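PDB 3M9V: FAD-dependent oxidoreductase from Actinomadura kijaniata, which probably oxidises a dTDP-linked amino sugar with a flavin cofactor during the biosynthesis of D-kijanose, using an acyl-CoA dehydrogenase fold. Local coordinates for residues H339-C342 / A343-A346; Y389-V392 / D393-F397. One frame throughout, in Å; residues are numbered along the deposited sequence.

Contact 1 (H339-C342 / A343-A346); sequences HFQC and AKLA
F340 and K344 both carry CG anti to the backbone N (chi1 -178° and -173°), which sends the phenylalanine ring and the lysine chain to the same flank of the alpha-helix, one turn apart. The helix is 329-362, in the C-terminal helical domain of the acyl-CoA dehydrogenase fold. The lysine runs out almost straight as far as CE and turns only at its last torsion, so that its methylene CD lies obliquely against the ring, 4.2 Å from F340 CE1. Q341 starts differently, with CG beside its own N, and bends at chi2 (-68°). It thereby lies side by side with K344, its OE1 3.9 Å from K344 CD, while its NE2 sits 3.3 Å above one face of the F340 ring, offset toward the rim.

A lysine suits this largely buried place because its alkyl chain packs against the ring while NZ reaches three carbonyl oxygens, those of G383, M386 and Y389, which would be expected to stabilise its positive charge. The glutamine amide uses both ends on one strip of chain: OE1 accepts from Y389 N and NE2 donates to P388 O. On the side facing the second subunit, H339 ND1 bonds to Y305 OH of that subunit, and C342 O accepts a hydrogen bond from its S302 OG.

Four successive i to i+4 backbone bonds run along these two turns, from the amides of A343, K344, L345 and A346. The shortest is K344 N to F340 O at 2.9 Å; the last, A346 N to C342 O, is weak at 3.4 Å.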
loop_
_atom_site.group_PDB
_atom_site.type_symbol
_atom_site.label_atom_id
_atom_site.label_comp_id
_atom_site.label_asym_id
_atom_site.label_seq_id
_atom_site.Cartn_x
_atom_site.Cartn_y
_atom_site.Cartn_z
ATOM N N HIS A 339 18.522 0.844 -14.790
ATOM C CA HIS A 339 18.171 2.124 -14.180
ATOM C C HIS A 339 16.823 2.652 -14.653
ATOM O O HIS A 339 16.041 3.061 -13.798
ATOM C CB HIS A 339 19.184 3.237 -14.461
ATOM C CG HIS A 339 20.449 3.118 -13.664
ATOM N ND1 HIS A 339 20.565 3.584 -12.370
ATOM C CD2 HIS A 339 21.655 2.585 -13.984
ATOM C CE1 HIS A 339 21.800 3.380 -11.939
ATOM N NE2 HIS A 339 22.474 2.756 -12.892
ATOM N N PHE A 340 16.575 2.669 -15.966
ATOM C CA PHE A 340 15.313 3.127 -16.567
ATOM C C PHE A 340 14.155 2.326 -15.973
ATOM O O PHE A 340 13.181 2.883 -15.447
ATOM C CB PHE A 340 15.374 3.007 -18.102
ATOM C CG PHE A 340 14.157 3.480 -18.868
ATOM C CD1 PHE A 340 13.146 4.259 -18.294
ATOM C CD2 PHE A 340 14.011 3.106 -20.210
ATOM C CE1 PHE A 340 12.032 4.692 -19.046
ATOM C CE2 PHE A 340 12.871 3.471 -20.958
ATOM C CZ PHE A 340 11.878 4.280 -20.367
ATOM N N GLN A 341 14.214 1.004 -16.091
ATOM C CA GLN A 341 13.056 0.233 -15.652
ATOM C C GLN A 341 12.757 0.212 -14.139
ATOM O O GLN A 341 11.595 0.156 -13.735
ATOM C CB GLN A 341 13.028 -1.163 -16.274
ATOM C CG GLN A 341 13.137 -1.059 -17.813
ATOM C CD GLN A 341 11.892 -0.428 -18.426
ATOM O OE1 GLN A 341 10.762 -0.745 -18.028
ATOM N NE2 GLN A 341 12.087 0.435 -19.427
ATOM N N CYS A 342 13.788 0.209 -13.305
ATOM C CA CYS A 342 13.593 0.279 -11.860
ATOM C C CYS A 342 12.823 1.568 -11.549
ATOM O O CYS A 342 11.850 1.546 -10.806
ATOM C CB CYS A 342 14.950 0.360 -11.139
ATOM S SG CYS A 342 15.634 -1.300 -11.018
ATOM N N ALA A 343 13.297 2.669 -12.115
ATOM C CA ALA A 343 12.693 3.992 -11.861
ATOM C C ALA A 343 11.286 4.115 -12.441
ATOM O O ALA A 343 10.400 4.704 -11.820
ATOM C CB ALA A 343 13.579 5.139 -12.386
ATOM N N LYS A 344 11.084 3.579 -13.641
ATOM C CA LYS A 344 9.774 3.605 -14.290
ATOM C C LYS A 344 8.688 2.906 -13.486
ATOM O O LYS A 344 7.575 3.413 -13.330
ATOM C CB LYS A 344 9.836 2.972 -15.700
ATOM C CG LYS A 344 8.532 3.138 -16.485
ATOM C CD LYS A 344 8.600 2.496 -17.890
ATOM C CE LYS A 344 7.542 3.046 -18.851
ATOM N NZ LYS A 344 6.330 2.252 -18.573
ATOM N N LEU A 345 8.992 1.726 -12.959
ATOM C CA LEU A 345 8.001 1.031 -12.154
ATOM C C LEU A 345 7.621 1.853 -10.917
ATOM O O LEU A 345 6.444 1.962 -10.564
ATOM C CB LEU A 345 8.530 -0.350 -11.777
ATOM C CG LEU A 345 7.501 -1.400 -11.346
ATOM C CD1 LEU A 345 8.118 -2.734 -11.726
ATOM C CD2 LEU A 345 7.510 -1.401 -9.841
ATOM N N ALA A 346 8.603 2.450 -10.252
ATOM C CA ALA A 346 8.342 3.305 -9.089
ATOM C C ALA A 346 7.545 4.516 -9.523
ATOM O O ALA A 346 6.555 4.856 -8.878
ATOM C CB ALA A 346 9.660 3.762 -8.517
#

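Contact 2 (Y389-V392 / D393-F397); sequences YAYV and DAVDF
The ring-to-ring contact is between Y389 and F397, whose side chains cross at about a right angle over the first turns of helix 391-402. Y389 CE2 lies over one face of the F397 ring, 3.7 Å from F397 CG, while the planes meet obliquely at 44°. With its CG beside the backbone N (chi1 -63°), the tyrosine ring runs forward along the helix, toward F397, and its CB rests 4.1 Å from A394 CB; alanine suits this buried site by letting the incoming chain lie close. On another flank V395 makes a CH-pi contact, its CG2 4.0 Å from the Y391 ring centroid and over the face. A branched valine fits here, since the methyl beside its backbone N faces the ring.

Backbone bonds close the first turn. A390, at the N-cap position, accepts from A394 N through its O at 2.8 Å, and V395 N bonds to Y391 O at 3.0 Å.

Among the polar side chains, D396 OD1 and V392 O share a bridging water, 2.8 Å from D396 OD1 and 2.9 Å from V392 O. D393 OD1 and D396 OD2 both accept from Q290 NE2 of the third subunit. D393, in the first turn, may also be stabilised by the helix dipole.

The first two turns pack against helix 329-362: Y391 touches R349 and F397 touches M337. Y391 OH reaches further, bonding to E299 OE2 of the second subunit, so the helix start is wedged between its own domain and two other chains of the tetramer.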
loop_
_atom_site.group_PDB
_atom_site.type_symbol
_atom_site.label_atom_id
_atom_site.label_comp_id
_atom_site.label_asym_id
_atom_site.label_seq_id
_atom_site.Cartn_x
_atom_site.Cartn_y
_atom_site.Cartn_z
ATOM N N TYR A 389 8.993 -0.730 -20.348
ATOM C CA TYR A 389 8.091 -1.844 -20.610
ATOM C C TYR A 389 6.835 -1.577 -19.794
ATOM O O TYR A 389 6.903 -0.980 -18.713
ATOM C CB TYR A 389 8.715 -3.151 -20.117
ATOM C CG TYR A 389 9.997 -3.484 -20.853
ATOM C CD1 TYR A 389 10.015 -3.766 -22.223
ATOM C CD2 TYR A 389 11.201 -3.483 -20.166
ATOM C CE1 TYR A 389 11.211 -4.047 -22.893
ATOM C CE2 TYR A 389 12.376 -3.769 -20.808
ATOM C CZ TYR A 389 12.391 -4.044 -22.155
ATOM O OH TYR A 389 13.656 -4.296 -22.651
ATOM N N ALA A 390 5.696 -2.049 -20.280
ATOM C CA ALA A 390 4.505 -2.051 -19.438
ATOM C C ALA A 390 4.728 -3.012 -18.261
ATOM O O ALA A 390 5.574 -3.909 -18.360
ATOM C CB ALA A 390 3.288 -2.478 -20.268
ATOM N N TYR A 391 3.975 -2.834 -17.170
ATOM C CA TYR A 391 4.173 -3.538 -15.906
ATOM C C TYR A 391 4.466 -5.032 -16.047
ATOM O O TYR A 391 5.472 -5.528 -15.551
ATOM C CB TYR A 391 2.988 -3.328 -14.952
ATOM C CG TYR A 391 3.150 -4.111 -13.680
ATOM C CD1 TYR A 391 4.082 -3.722 -12.726
ATOM C CD2 TYR A 391 2.362 -5.227 -13.412
ATOM C CE1 TYR A 391 4.260 -4.423 -11.552
ATOM C CE2 TYR A 391 2.535 -5.932 -12.222
ATOM C CZ TYR A 391 3.467 -5.520 -11.294
ATOM O OH TYR A 391 3.699 -6.195 -10.113
ATOM N N VAL A 392 3.569 -5.752 -16.707
ATOM C CA VAL A 392 3.744 -7.190 -16.904
ATOM C C VAL A 392 5.059 -7.602 -17.563
ATOM O O VAL A 392 5.764 -8.493 -17.059
ATOM C CB VAL A 392 2.484 -7.841 -17.517
ATOM C CG1 VAL A 392 2.763 -9.307 -17.783
ATOM C CG2 VAL A 392 1.304 -7.715 -16.501
ATOM N N ASP A 393 5.444 -6.918 -18.634
ATOM C CA ASP A 393 6.785 -7.141 -19.204
ATOM C C ASP A 393 7.953 -6.607 -18.385
ATOM O O ASP A 393 9.039 -7.171 -18.419
ATOM C CB ASP A 393 6.856 -6.500 -20.596
ATOM C CG ASP A 393 5.794 -7.074 -21.524
ATOM O OD1 ASP A 393 5.532 -8.286 -21.450
ATOM O OD2 ASP A 393 5.198 -6.337 -22.326
ATOM N N ALA A 394 7.779 -5.504 -17.664
ATOM C CA ALA A 394 8.862 -5.005 -16.830
ATOM C C ALA A 394 9.205 -6.067 -15.785
ATOM O O ALA A 394 10.357 -6.193 -15.362
ATOM C CB ALA A 394 8.413 -3.716 -16.081
ATOM N N VAL A 395 8.200 -6.777 -15.279
ATOM C CA VAL A 395 8.521 -7.699 -14.197
ATOM C C VAL A 395 9.368 -8.856 -14.777
ATOM O O VAL A 395 10.321 -9.304 -14.137
ATOM C CB VAL A 395 7.219 -8.219 -13.545
ATOM C CG1 VAL A 395 7.490 -9.526 -12.841
ATOM C CG2 VAL A 395 6.627 -7.108 -12.594
ATOM N N ASP A 396 9.090 -9.284 -16.008
ATOM C CA ASP A 396 9.924 -10.366 -16.583
ATOM C C ASP A 396 11.343 -9.865 -16.829
ATOM O O ASP A 396 12.285 -10.605 -16.595
ATOM C CB ASP A 396 9.448 -10.820 -17.977
ATOM C CG ASP A 396 8.156 -11.603 -17.938
ATOM O OD1 ASP A 396 7.790 -12.160 -16.877
ATOM O OD2 ASP A 396 7.477 -11.599 -18.982
ATOM N N PHE A 397 11.499 -8.635 -17.321
ATOM C CA PHE A 397 12.825 -8.056 -17.534
ATOM C C PHE A 397 13.628 -7.928 -16.230
ATOM O O PHE A 397 14.771 -8.410 -16.128
ATOM C CB PHE A 397 12.715 -6.660 -18.184
ATOM C CG PHE A 397 14.040 -5.932 -18.272
ATOM C CD1 PHE A 397 15.005 -6.322 -19.194
ATOM C CD2 PHE A 397 14.343 -4.891 -17.414
ATOM C CE1 PHE A 397 16.227 -5.681 -19.257
ATOM C CE2 PHE A 397 15.573 -4.238 -17.456
ATOM C CZ PHE A 397 16.512 -4.636 -18.378
HETATM O O HOH W 1 5.507 -10.995 -15.693
#

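In the fold
Contact 1 lies near the middle of helix 329-362, and contact 2 follows later in the chain, at the start of helix 391-402; their centres are 10 Å apart. The two helices pack together: Q341 CG approaches F397 CE2 to 4.0 Å, and L345 CD1 comes within 4.2 Å of Y391 CE1. The polar ends of Q341 and K344 fasten the chain entering the second helix to the first. F385 and Q387, which precede Y389, bind FMN in another structure of this protein, so contact 1 probably steadies the segment that carries them. Both contacts also touch the second subunit, tying this region to the tetramer.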